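PDB 5OLT: cellulose biosynthesis protein BcsG from Salmonella typhimurium LT2, which is required for cellulose biosynthesis, represented here by the zinc-binding extramembrane domain of a membrane-anchored member of the alkaline phosphatase family. Local coordinates for residues Q21-P24 / A28-N31; A40-K45 / H119-Q124; A106-R111 / S316-I321; K368-L373 / W378-Q383. All coordinates share one frame; numbering follows the deposited sequence.

Contact 1 (Q21-P24 / A28-N31)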
loop_
_atom_site.group_PDB
_atom_site.type_symbol
_atom_site.label_atom_id
_atom_site.label_comp_id
_atom_site.label_asym_id
_atom_site.label_seq_id
_atom_site.Cartn_x
_atom_site.Cartn_y
_atom_site.Cartn_z
ATOM N N GLN A 21 13.079 17.670 -13.165
ATOM C CA GLN A 21 12.334 18.900 -12.880
ATOM C C GLN A 21 13.225 20.115 -12.926
ATOM O O GLN A 21 13.194 20.973 -12.033
ATOM C CB GLN A 21 11.660 18.830 -11.497
ATOM C CG GLN A 21 10.712 17.665 -11.392
ATOM C CD GLN A 21 10.065 17.566 -10.028
ATOM O OE1 GLN A 21 10.630 17.979 -8.992
ATOM N NE2 GLN A 21 8.842 17.056 -10.028
ATOM N N THR A 22 14.018 20.218 -13.978
ATOM C CA THR A 22 14.920 21.371 -14.080
ATOM C C THR A 22 14.234 22.633 -14.599
ATOM O O THR A 22 14.650 23.718 -14.234
ATOM C CB THR A 22 16.153 21.076 -14.941
ATOM O OG1 THR A 22 15.713 20.619 -16.216
ATOM C CG2 THR A 22 17.025 20.012 -14.283
ATOM N N ALA A 23 13.184 22.496 -15.416
ATOM C CA ALA A 23 12.467 23.682 -15.944
ATOM C C ALA A 23 11.830 24.525 -14.814
ATOM O O ALA A 23 11.426 23.954 -13.768
ATOM C CB ALA A 23 11.396 23.262 -16.944
ATOM N N PRO A 24 11.702 25.858 -15.005
ATOM C CA PRO A 24 11.088 26.677 -13.943
ATOM C C PRO A 24 9.626 26.300 -13.688
ATOM O O PRO A 24 8.949 25.854 -14.617
ATOM C CB PRO A 24 11.232 28.114 -14.466
ATOM C CG PRO A 24 12.360 28.020 -15.423
ATOM C CD PRO A 24 12.177 26.715 -16.119
ATOM N N ALA A 28 2.667 25.860 -17.389
ATOM C CA ALA A 28 2.956 25.062 -18.568
ATOM C C ALA A 28 3.977 23.960 -18.268
ATOM O O ALA A 28 3.800 22.819 -18.692
ATOM C CB ALA A 28 3.433 25.940 -19.741
ATOM N N ASN A 29 5.032 24.296 -17.533
ATOM C CA ASN A 29 6.074 23.305 -17.221
ATOM C C ASN A 29 5.586 22.232 -16.263
ATOM O O ASN A 29 5.989 21.078 -16.405
ATOM C CB ASN A 29 7.366 23.938 -16.717
ATOM C CG ASN A 29 8.104 24.688 -17.820
ATOM O OD1 ASN A 29 8.872 25.615 -17.535
ATOM N ND2 ASN A 29 7.870 24.307 -19.048
ATOM N N LEU A 30 4.737 22.597 -15.294
ATOM C CA LEU A 30 4.225 21.585 -14.365
ATOM C C LEU A 30 3.219 20.699 -15.087
ATOM O O LEU A 30 3.244 19.480 -14.889
ATOM C CB LEU A 30 3.599 22.243 -13.127
ATOM C CG LEU A 30 4.572 22.503 -11.963
ATOM C CD1 LEU A 30 5.777 23.344 -12.288
ATOM C CD2 LEU A 30 3.749 23.160 -10.857
ATOM N N ASN A 31 2.408 21.272 -15.989
ATOM C CA ASN A 31 1.505 20.454 -16.809
ATOM C C ASN A 31 2.320 19.475 -17.671
ATOM O O ASN A 31 2.007 18.270 -17.769
ATOM C CB ASN A 31 0.657 21.355 -17.747
ATOM C CG ASN A 31 -0.547 21.959 -17.067
ATOM O OD1 ASN A 31 -0.961 21.539 -15.975
ATOM N ND2 ASN A 31 -1.160 22.924 -17.730
#

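Contact 2 (A40-K45 / H119-Q124)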
loop_
_atom_site.group_PDB
_atom_site.type_symbol
_atom_site.label_atom_id
_atom_site.label_comp_id
_atom_site.label_asym_id
_atom_site.label_seq_id
_atom_site.Cartn_x
_atom_site.Cartn_y
_atom_site.Cartn_z
ATOM N N ALA A 40 5.839 8.060 -18.754
ATOM C CA ALA A 40 6.858 7.143 -18.246
ATOM C C ALA A 40 6.201 6.020 -17.455
ATOM O O ALA A 40 6.596 4.853 -17.549
ATOM C CB ALA A 40 7.855 7.871 -17.395
ATOM N N GLU A 41 5.214 6.370 -16.634
ATOM C CA GLU A 41 4.586 5.359 -15.781
ATOM C C GLU A 41 3.867 4.285 -16.575
ATOM O O GLU A 41 3.827 3.120 -16.181
ATOM C CB GLU A 41 3.609 6.038 -14.826
ATOM C CG GLU A 41 4.284 6.824 -13.706
ATOM C CD GLU A 41 5.146 5.948 -12.813
ATOM O OE1 GLU A 41 4.619 4.940 -12.317
ATOM O OE2 GLU A 41 6.313 6.312 -12.606
ATOM N N GLU A 42 3.264 4.665 -17.713
ATOM C CA GLU A 42 2.469 3.720 -18.489
ATOM C C GLU A 42 3.352 2.617 -19.099
ATOM O O GLU A 42 2.834 1.540 -19.420
ATOM C CB GLU A 42 1.667 4.459 -19.555
ATOM C CG GLU A 42 0.711 3.558 -20.306
ATOM C CD GLU A 42 -0.694 4.073 -20.411
ATOM O OE1 GLU A 42 -0.969 5.292 -20.226
ATOM O OE2 GLU A 42 -1.543 3.219 -20.752
ATOM N N LYS A 43 4.664 2.875 -19.206
ATOM C CA LYS A 43 5.610 1.898 -19.739
ATOM C C LYS A 43 6.176 0.965 -18.670
ATOM O O LYS A 43 6.941 0.065 -18.986
ATOM C CB LYS A 43 6.753 2.640 -20.452
ATOM C CG LYS A 43 6.285 3.434 -21.683
ATOM C CD LYS A 43 7.513 3.958 -22.407
ATOM C CE LYS A 43 7.126 4.748 -23.630
ATOM N NZ LYS A 43 7.228 3.963 -24.884
ATOM N N ARG A 44 5.799 1.167 -17.412
ATOM C CA ARG A 44 6.408 0.424 -16.298
ATOM C C ARG A 44 5.533 -0.734 -15.894
ATOM O O ARG A 44 4.317 -0.612 -15.790
ATOM C CB ARG A 44 6.584 1.337 -15.065
ATOM C CG ARG A 44 7.425 2.552 -15.335
ATOM C CD ARG A 44 7.545 3.432 -14.097
ATOM N NE ARG A 44 8.572 2.916 -13.195
ATOM C CZ ARG A 44 8.933 3.524 -12.063
ATOM N NH1 ARG A 44 8.261 4.576 -11.606
ATOM N NH2 ARG A 44 9.916 3.016 -11.331
ATOM N N LYS A 45 6.177 -1.880 -15.658
ATOM C CA LYS A 45 5.459 -3.049 -15.166
ATOM C C LYS A 45 6.454 -3.943 -14.466
ATOM O O LYS A 45 7.651 -3.927 -14.770
ATOM C CB LYS A 45 4.712 -3.783 -16.292
ATOM C CG LYS A 45 5.592 -4.537 -17.256
ATOM C CD LYS A 45 4.751 -5.415 -18.180
ATOM C CE LYS A 45 5.648 -6.385 -18.955
ATOM N NZ LYS A 45 4.900 -7.440 -19.700
ATOM N N HIS A 119 -6.124 9.394 -12.377
ATOM C CA HIS A 119 -7.352 9.009 -11.751
ATOM C C HIS A 119 -8.393 8.469 -12.766
ATOM O O HIS A 119 -9.040 7.459 -12.491
ATOM C CB HIS A 119 -7.913 10.171 -10.933
ATOM C CG HIS A 119 -9.141 9.810 -10.180
ATOM N ND1 HIS A 119 -9.105 9.257 -8.917
ATOM C CD2 HIS A 119 -10.446 9.902 -10.518
ATOM C CE1 HIS A 119 -10.343 9.059 -8.490
ATOM N NE2 HIS A 119 -11.179 9.439 -9.451
ATOM N N THR A 120 -8.513 9.166 -13.901
ATOM C CA THR A 120 -9.418 8.763 -14.980
ATOM C C THR A 120 -9.176 7.288 -15.360
ATOM O O THR A 120 -10.135 6.497 -15.405
ATOM C CB THR A 120 -9.274 9.677 -16.222
ATOM O OG1 THR A 120 -9.456 11.054 -15.851
ATOM C CG2 THR A 120 -10.311 9.319 -17.284
ATOM N N ARG A 121 -7.899 6.942 -15.579
ATOM C CA ARG A 121 -7.479 5.603 -16.045
ATOM C C ARG A 121 -7.804 4.529 -14.985
ATOM O O ARG A 121 -8.018 3.331 -15.312
ATOM C CB ARG A 121 -5.991 5.594 -16.420
ATOM C CG ARG A 121 -5.545 5.936 -17.836
ATOM C CD ARG A 121 -4.514 4.873 -18.376
ATOM N NE ARG A 121 -3.131 4.953 -17.805
ATOM C CZ ARG A 121 -2.364 3.946 -17.358
ATOM N NH1 ARG A 121 -2.779 2.666 -17.401
ATOM N NH2 ARG A 121 -1.119 4.208 -16.877
ATOM N N LEU A 122 -7.875 4.915 -13.712
ATOM C CA LEU A 122 -8.284 3.920 -12.673
ATOM C C LEU A 122 -9.627 3.286 -12.851
ATOM O O LEU A 122 -9.886 2.182 -12.333
ATOM C CB LEU A 122 -8.392 4.528 -11.276
ATOM C CG LEU A 122 -7.162 4.692 -10.496
ATOM C CD1 LEU A 122 -7.554 5.249 -9.133
ATOM C CD2 LEU A 122 -6.328 3.424 -10.400
ATOM N N TYR A 123 -10.530 4.027 -13.508
ATOM C CA TYR A 123 -11.908 3.614 -13.603
ATOM C C TYR A 123 -12.262 2.966 -14.953
ATOM O O TYR A 123 -13.430 2.747 -15.256
ATOM C CB TYR A 123 -12.845 4.765 -13.181
ATOM C CG TYR A 123 -12.743 4.952 -11.696
ATOM C CD1 TYR A 123 -13.551 4.197 -10.827
ATOM C CD2 TYR A 123 -11.802 5.832 -11.130
ATOM C CE1 TYR A 123 -13.414 4.313 -9.447
ATOM C CE2 TYR A 123 -11.673 5.942 -9.764
ATOM C CZ TYR A 123 -12.480 5.208 -8.926
ATOM O OH TYR A 123 -12.361 5.321 -7.550
ATOM N N GLN A 124 -11.220 2.671 -15.735
ATOM C CA GLN A 124 -11.317 1.969 -16.990
ATOM C C GLN A 124 -10.532 0.677 -16.802
ATOM O O GLN A 124 -9.638 0.631 -15.968
ATOM C CB GLN A 124 -10.741 2.851 -18.117
ATOM C CG GLN A 124 -11.478 4.206 -18.220
ATOM C CD GLN A 124 -10.758 5.344 -18.950
ATOM O OE1 GLN A 124 -9.563 5.281 -19.272
ATOM N NE2 GLN A 124 -11.510 6.427 -19.199
#

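Contact 3 (A106-R111 / S316-I321)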
loop_
_atom_site.group_PDB
_atom_site.type_symbol
_atom_site.label_atom_id
_atom_site.label_comp_id
_atom_site.label_asym_id
_atom_site.label_seq_id
_atom_site.Cartn_x
_atom_site.Cartn_y
_atom_site.Cartn_z
ATOM N N ALA A 106 -7.563 1.566 -2.930
ATOM C CA ALA A 106 -7.623 0.108 -3.046
ATOM C C ALA A 106 -7.409 -0.327 -4.494
ATOM O O ALA A 106 -6.676 -1.288 -4.763
ATOM C CB ALA A 106 -8.946 -0.404 -2.535
ATOM N N ILE A 107 -8.005 0.397 -5.456
ATOM C CA ILE A 107 -7.799 0.058 -6.852
ATOM C C ILE A 107 -6.322 0.233 -7.238
ATOM O O ILE A 107 -5.760 -0.620 -7.928
ATOM C CB ILE A 107 -8.685 0.939 -7.770
ATOM C CG1 ILE A 107 -10.179 0.736 -7.438
ATOM C CG2 ILE A 107 -8.471 0.546 -9.235
ATOM C CD1 ILE A 107 -11.041 1.833 -8.048
ATOM N N ARG A 108 -5.678 1.316 -6.780
ATOM C CA ARG A 108 -4.268 1.530 -7.092
ATOM C C ARG A 108 -3.417 0.363 -6.551
ATOM O O ARG A 108 -2.520 -0.116 -7.226
ATOM C CB ARG A 108 -3.798 2.860 -6.539
ATOM C CG ARG A 108 -4.363 4.050 -7.312
ATOM C CD ARG A 108 -3.857 5.391 -6.779
ATOM N NE ARG A 108 -4.387 6.500 -7.600
ATOM C CZ ARG A 108 -3.943 6.811 -8.823
ATOM N NH1 ARG A 108 -2.905 6.178 -9.377
ATOM N NH2 ARG A 108 -4.563 7.784 -9.519
ATOM N N LEU A 109 -3.687 -0.063 -5.327
ATOM C CA LEU A 109 -2.945 -1.181 -4.752
ATOM C C LEU A 109 -3.206 -2.484 -5.514
ATOM O O LEU A 109 -2.263 -3.244 -5.791
ATOM C CB LEU A 109 -3.368 -1.348 -3.280
ATOM C CG LEU A 109 -2.773 -2.536 -2.492
ATOM C CD1 LEU A 109 -1.263 -2.636 -2.566
ATOM C CD2 LEU A 109 -3.192 -2.377 -1.051
ATOM N N LEU A 110 -4.467 -2.734 -5.884
ATOM C CA LEU A 110 -4.790 -3.942 -6.645
ATOM C C LEU A 110 -4.166 -3.923 -8.047
ATOM O O LEU A 110 -3.865 -4.987 -8.608
ATOM C CB LEU A 110 -6.315 -4.215 -6.674
ATOM C CG LEU A 110 -6.842 -4.517 -5.261
ATOM C CD1 LEU A 110 -8.341 -4.383 -5.236
ATOM C CD2 LEU A 110 -6.426 -5.899 -4.791
ATOM N N ARG A 111 -3.846 -2.723 -8.544
ATOM C CA ARG A 111 -3.180 -2.578 -9.838
ATOM C C ARG A 111 -1.678 -2.287 -9.663
ATOM O O ARG A 111 -1.040 -1.662 -10.510
ATOM C CB ARG A 111 -3.870 -1.514 -10.685
ATOM C CG ARG A 111 -5.295 -1.871 -11.061
ATOM C CD ARG A 111 -5.886 -0.815 -11.981
ATOM N NE ARG A 111 -7.290 -1.120 -12.222
ATOM C CZ ARG A 111 -8.034 -0.463 -13.103
ATOM N NH1 ARG A 111 -7.470 0.501 -13.845
ATOM N NH2 ARG A 111 -9.306 -0.842 -13.263
ATOM N N SER A 316 8.647 6.164 -3.173
ATOM C CA SER A 316 8.157 4.859 -3.581
ATOM C C SER A 316 6.642 4.871 -3.640
ATOM O O SER A 316 5.975 5.764 -3.077
ATOM C CB SER A 316 8.565 3.825 -2.525
ATOM O OG SER A 316 9.987 3.762 -2.391
ATOM N N SER A 317 6.102 3.862 -4.285
ATOM C CA SER A 317 4.658 3.645 -4.229
ATOM C C SER A 317 4.376 2.175 -4.535
ATOM O O SER A 317 5.276 1.309 -4.342
ATOM C CB SER A 317 3.928 4.609 -5.213
ATOM O OG SER A 317 2.530 4.603 -4.937
ATOM N N TYR A 318 3.157 1.873 -5.013
ATOM C CA TYR A 318 2.710 0.479 -5.141
ATOM C C TYR A 318 3.610 -0.389 -6.003
ATOM O O TYR A 318 3.730 -1.602 -5.742
ATOM C CB TYR A 318 1.285 0.426 -5.667
ATOM C CG TYR A 318 0.351 1.228 -4.793
ATOM C CD1 TYR A 318 0.002 0.773 -3.516
ATOM C CD2 TYR A 318 -0.129 2.476 -5.210
ATOM C CE1 TYR A 318 -0.830 1.525 -2.682
ATOM C CE2 TYR A 318 -0.953 3.245 -4.394
ATOM C CZ TYR A 318 -1.327 2.759 -3.140
ATOM O OH TYR A 318 -2.126 3.520 -2.304
ATOM N N LEU A 319 4.227 0.190 -7.034
ATOM C CA LEU A 319 5.061 -0.618 -7.918
ATOM C C LEU A 319 6.189 -1.301 -7.131
ATOM O O LEU A 319 6.561 -2.445 -7.456
ATOM C CB LEU A 319 5.624 0.217 -9.080
ATOM C CG LEU A 319 6.255 -0.561 -10.237
ATOM C CD1 LEU A 319 5.213 -1.417 -10.963
ATOM C CD2 LEU A 319 6.931 0.415 -11.188
ATOM N N ALA A 320 6.719 -0.624 -6.101
ATOM C CA ALA A 320 7.779 -1.233 -5.273
ATOM C C ALA A 320 7.271 -2.437 -4.472
ATOM O O ALA A 320 8.060 -3.379 -4.227
ATOM C CB ALA A 320 8.394 -0.203 -4.339
ATOM N N ILE A 321 5.997 -2.420 -4.067
ATOM C CA ILE A 321 5.404 -3.585 -3.392
ATOM C C ILE A 321 5.316 -4.750 -4.374
ATOM O O ILE A 321 5.752 -5.869 -4.082
ATOM C CB ILE A 321 4.015 -3.265 -2.797
ATOM C CG1 ILE A 321 4.094 -2.086 -1.804
ATOM C CG2 ILE A 321 3.346 -4.525 -2.228
ATOM C CD1 ILE A 321 4.999 -2.293 -0.604
#

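Contact 4 (K368-L373 / W378-Q383)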
loop_
_atom_site.group_PDB
_atom_site.type_symbol
_atom_site.label_atom_id
_atom_site.label_comp_id
_atom_site.label_asym_id
_atom_site.label_seq_id
_atom_site.Cartn_x
_atom_site.Cartn_y
_atom_site.Cartn_z
ATOM N N LYS A 368 8.782 21.393 -3.636
ATOM C CA LYS A 368 7.680 22.185 -3.081
ATOM C C LYS A 368 6.370 21.587 -3.594
ATOM O O LYS A 368 6.302 21.171 -4.746
ATOM C CB LYS A 368 7.764 23.644 -3.540
ATOM C CG LYS A 368 9.064 24.356 -3.129
ATOM C CD LYS A 368 9.163 25.797 -3.643
ATOM C CE LYS A 368 7.941 26.649 -3.283
ATOM N NZ LYS A 368 8.325 28.014 -2.816
ATOM N N PRO A 369 5.319 21.591 -2.766
ATOM C CA PRO A 369 4.069 20.984 -3.232
ATOM C C PRO A 369 3.175 21.956 -3.998
ATOM O O PRO A 369 3.051 23.128 -3.631
ATOM C CB PRO A 369 3.396 20.552 -1.912
ATOM C CG PRO A 369 3.879 21.568 -0.904
ATOM C CD PRO A 369 5.293 21.868 -1.307
ATOM N N TYR A 370 2.575 21.460 -5.067
ATOM C CA TYR A 370 1.617 22.256 -5.879
ATOM C C TYR A 370 0.367 21.464 -6.075
ATOM O O TYR A 370 0.417 20.222 -6.109
ATOM C CB TYR A 370 2.207 22.534 -7.269
ATOM C CG TYR A 370 3.411 23.445 -7.239
ATOM C CD1 TYR A 370 4.686 22.936 -6.999
ATOM C CD2 TYR A 370 3.262 24.836 -7.423
ATOM C CE1 TYR A 370 5.809 23.767 -6.956
ATOM C CE2 TYR A 370 4.378 25.676 -7.379
ATOM C CZ TYR A 370 5.643 25.132 -7.171
ATOM O OH TYR A 370 6.745 25.940 -7.138
ATOM N N VAL A 371 -0.755 22.168 -6.222
ATOM C CA VAL A 371 -2.024 21.541 -6.493
ATOM C C VAL A 371 -2.651 22.105 -7.780
ATOM O O VAL A 371 -2.588 23.326 -8.009
ATOM C CB VAL A 371 -2.992 21.639 -5.265
ATOM C CG1 VAL A 371 -3.288 23.071 -4.846
ATOM C CG2 VAL A 371 -4.284 20.884 -5.542
ATOM N N ARG A 372 -3.273 21.224 -8.562
ATOM C CA ARG A 372 -4.050 21.630 -9.748
ATOM C C ARG A 372 -5.471 21.171 -9.572
ATOM O O ARG A 372 -5.744 19.980 -9.382
ATOM C CB ARG A 372 -3.482 20.984 -11.008
ATOM C CG ARG A 372 -4.116 21.595 -12.256
ATOM C CD ARG A 372 -3.552 20.998 -13.527
ATOM N NE ARG A 372 -3.974 19.609 -13.679
ATOM C CZ ARG A 372 -3.472 18.775 -14.591
ATOM N NH1 ARG A 372 -2.466 19.184 -15.399
ATOM N NH2 ARG A 372 -3.959 17.544 -14.679
ATOM N N LEU A 373 -6.380 22.140 -9.584
ATOM C CA LEU A 373 -7.808 21.850 -9.449
ATOM C C LEU A 373 -8.412 21.765 -10.854
ATOM O O LEU A 373 -8.324 22.723 -11.639
ATOM C CB LEU A 373 -8.456 22.942 -8.572
ATOM C CG LEU A 373 -7.792 23.118 -7.190
ATOM C CD1 LEU A 373 -8.322 24.317 -6.458
ATOM C CD2 LEU A 373 -7.923 21.844 -6.335
ATOM N N TRP A 378 -1.745 25.550 -11.904
ATOM C CA TRP A 378 -1.129 25.098 -10.658
ATOM C C TRP A 378 -0.986 26.230 -9.670
ATOM O O TRP A 378 -0.683 27.384 -10.041
ATOM C CB TRP A 378 0.244 24.465 -10.912
ATOM C CG TRP A 378 0.162 23.220 -11.720
ATOM C CD1 TRP A 378 0.210 23.127 -13.080
ATOM C CD2 TRP A 378 0.073 21.862 -11.237
ATOM N NE1 TRP A 378 0.095 21.829 -13.482
ATOM C CE2 TRP A 378 0.022 21.014 -12.372
ATOM C CE3 TRP A 378 -0.016 21.289 -9.952
ATOM C CZ2 TRP A 378 -0.104 19.626 -12.276
ATOM C CZ3 TRP A 378 -0.153 19.916 -9.851
ATOM C CH2 TRP A 378 -0.159 19.083 -11.008
ATOM N N VAL A 379 -1.175 25.912 -8.397
ATOM C CA VAL A 379 -0.956 26.880 -7.304
ATOM C C VAL A 379 -0.179 26.177 -6.215
ATOM O O VAL A 379 -0.325 24.958 -6.039
ATOM C CB VAL A 379 -2.274 27.489 -6.725
ATOM C CG1 VAL A 379 -2.846 28.523 -7.680
ATOM C CG2 VAL A 379 -3.309 26.440 -6.367
ATOM N N PRO A 380 0.693 26.885 -5.506
ATOM C CA PRO A 380 1.364 26.243 -4.368
ATOM C C PRO A 380 0.319 25.700 -3.377
ATOM O O PRO A 380 -0.709 26.331 -3.089
ATOM C CB PRO A 380 2.179 27.385 -3.740
ATOM C CG PRO A 380 2.416 28.292 -4.905
ATOM C CD PRO A 380 1.176 28.261 -5.725
ATOM N N TYR A 381 0.573 24.493 -2.885
ATOM C CA TYR A 381 -0.271 23.973 -1.820
ATOM C C TYR A 381 0.156 24.736 -0.533
ATOM O O TYR A 381 1.343 24.769 -0.226
ATOM C CB TYR A 381 -0.036 22.457 -1.670
ATOM C CG TYR A 381 -0.950 21.893 -0.586
ATOM C CD1 TYR A 381 -2.319 21.771 -0.815
ATOM C CD2 TYR A 381 -0.452 21.575 0.688
ATOM C CE1 TYR A 381 -3.186 21.324 0.171
ATOM C CE2 TYR A 381 -1.316 21.110 1.683
ATOM C CZ TYR A 381 -2.673 21.003 1.412
ATOM O OH TYR A 381 -3.555 20.564 2.371
ATOM N N PRO A 382 -0.817 25.312 0.224
ATOM C CA PRO A 382 -0.398 26.270 1.254
ATOM C C PRO A 382 0.224 25.675 2.520
ATOM O O PRO A 382 0.737 26.450 3.338
ATOM C CB PRO A 382 -1.680 27.020 1.610
ATOM C CG PRO A 382 -2.789 26.405 0.844
ATOM C CD PRO A 382 -2.267 25.369 -0.078
ATOM N N GLN A 383 0.153 24.349 2.672
ATOM C CA GLN A 383 0.755 23.571 3.779
ATOM C C GLN A 383 0.174 24.012 5.109
ATOM O O GLN A 383 0.876 23.963 6.138
ATOM C CB GLN A 383 2.287 23.635 3.728
ATOM C CG GLN A 383 2.827 22.927 2.486
ATOM C CD GLN A 383 4.332 22.902 2.434
ATOM O OE1 GLN A 383 4.964 21.956 2.901
ATOM N NE2 GLN A 383 4.915 23.948 1.868
ATOM O OXT GLN A 383 -1.021 24.430 5.147
HETATM O O HOH W 1 4.284 25.087 -2.038
#

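Contact 1 (Q21-P24 / A28-N31)
The side chain of N29 lies against the A23 methyl group and the backbone carbonyl of P24, closing a small surface turn in which the chain runs past the start of helix 27-42 and then folds back into it. The packing of loop on helix is modest, 130 Å² buried over both sides, but clear in direction: A23 and N29 are the nearest residues, 6.5 Å apart between their CA atoms, and the CB of each points at the other segment. N29 meets the loop with CB and CG. Its CB comes within 3.3 Å of P24 O, while its CG stands 3.7 Å from A23 CB and 3.5 Å from P24 O, so the amide carbon touches both the methyl group and the carbonyl oxygen. This follows from a chi1 of -70°, which sets CG opposite the N29 carbonyl carbon and turns the amide toward the loop. A23 and P24 are both extended, with psi values of 150° and 147°, where the loop leads toward helix 27-42. Around the contact, A23 O is hydrogen-bonded to Y365 OH, tying the loop to strand 360-365, and the backbone N of N29 is bonded to T26 OG1 at the beginning of the helix. L30, the next residue, is buried and packs on P25, I363 and Y365, whereas N29 remains partly exposed on the outer side. Besides its approach to the P24 carbonyl, N29 CB also lies 4.1 Å from A23 CB.

Contact 2 (A40-K45 / H119-Q124)
Along 119-124, the chain first meets the other segment at R121, whose guanidinium lies against the carboxylate of E42. The geometry is that of a stacked ion pair rather than a bonded one. The planes of the two groups are only 22° apart, and E42 OE1 sits 3.0 Å above the guanidinium plane, displaced toward its rim. The shortest separation, E42 OE1 to R121 NE, is 3.3 Å, and E42 OE2 to R121 NH1 is 3.6 Å; because OE1 lies over the face, no N-H is aimed at it and the attraction is purely electrostatic. E42 reaches across with CG opposite its backbone N (chi1 -174°), and the R121 chain, bent at chi2 (-132°) and again at chi3, turns a face of its guanidinium to the carboxylate. The pair bridges the last turn of helix 27-42 and the short, weakly bonded helix about 119-122, which lies in the part of the chain spanned by the C114–C130 disulfide. Past R121, L122 packs on I107 and R108 of helix 102-110. Y123 packs against the same helix, on P104 and I107, with its OH hydrogen-bonded to E159 OE1. In 40-45, E41 OE2 takes R44 NH1 at 2.8 Å in a salt bridge, met on the syn side of the carboxylate, while E41 OE1 accepts Q116 N.

Contact 3 (A106-R111 / S316-I321)
This is a buried helix-to-helix contact in the interior of an alkaline-phosphatase-family domain, where the ring of Y318 at the start of helix 318-328 lies flat against the backbone of helix 102-110. The packing is apolar, and one face of the ring carries it. L109 N stands 4.0 Å above the ring plane, over its centre, and the R108 carbonyl carbon is nearer the rim. Two side chains finish the cover: R108 CB approaches Y318 CE2 at 3.6 Å, and L109 CD1 approaches Y318 CD1 at 3.8 Å, the L109 and Y318 side chains crossing at about a right angle. Y318 reaches the helix because CG stands opposite its carbonyl carbon (chi1 -56°). The polar ends point elsewhere: Y318 OH is hydrogen-bonded to S97 O, and R108, extended from CG to NE, sends NH1 to P117 O. The Y318 side chain is about 10 Å from the zinc ion, whose ligand S102 begins helix 102-110. F95 of strand 90-96 meets the tyrosine ring edge-to-face, and V264 of strand 259-265 packs on both L109 and Y318, so the two helices are joined over the central mixed sheet.

Contact 4 (K368-L373 / W378-Q383)
Three backbone hydrogen bonds zip strand 368-373 to the chain's last residues, making an antiparallel beta hairpin. V371 and V379 form the hydrogen-bonded pair, with V371 N to V379 O at 2.8 Å and V379 N to V371 O at 3.0 Å. The third bond, Y381 N to P369 O at 2.9 Å, is less regular: the donor stands 43° out of the carbonyl plane. That oxygen also takes a water hydrogen bond, so two donors grip it, and the water reaches weakly to Y381 O. Y370 and P380 are the non-hydrogen-bonded pair; their side chains diverge, though Y370 CE2 still meets P380 CG and CD2 lies near P380 N. On one face V371 CG1 and V379 CG2 lie side by side, 3.7 Å apart, with the edge of the Y381 ring nearby. The other face is carried by W378. R372 lays CB squarely over the six-membered ring of W378, a CH-pi contact. Its chi1 of -170° and a bend at chi3 bring the chain end back along the indole, where W378 CZ2 lies over one face of the guanidinium, the two planes 45° apart. Y370 CB adds packing at W378 CE3, 3.7 Å away. At the far end P369 CG rests on Q383 CD at 3.6 Å, against the chain's C-terminal residue. R372 NH1 and W378 NE1 both bond to N31 OD1, and W378 also packs on L30 and L34, seating the hairpin on helix 27-42; strand 360-365 lies on the other side of 368-373, bonded through Y370 and R372, while Y381 OH is bonded to D274.

How the contacts relate
Contacts 1 and 4 touch and form one patch. N31 of contact 1 joins helix 27-42 to the hairpin of contact 4, and beside it L30 CB rests 3.5 Å from W378 CD1. Contact 2 uses the other end of the same helix, its centre about 21 Å from that of contact 1. It also touches contact 3, with Q124 O 3.0 Å from R111 NH1 and centres about 11 Å apart. Contact 3 lies nearest the centre of the chain, about 6 Å from it, and uses the helix that begins with the zinc ligand S102. Contacts 1 and 4 have centres about 26 Å and 24 Å from that of contact 3.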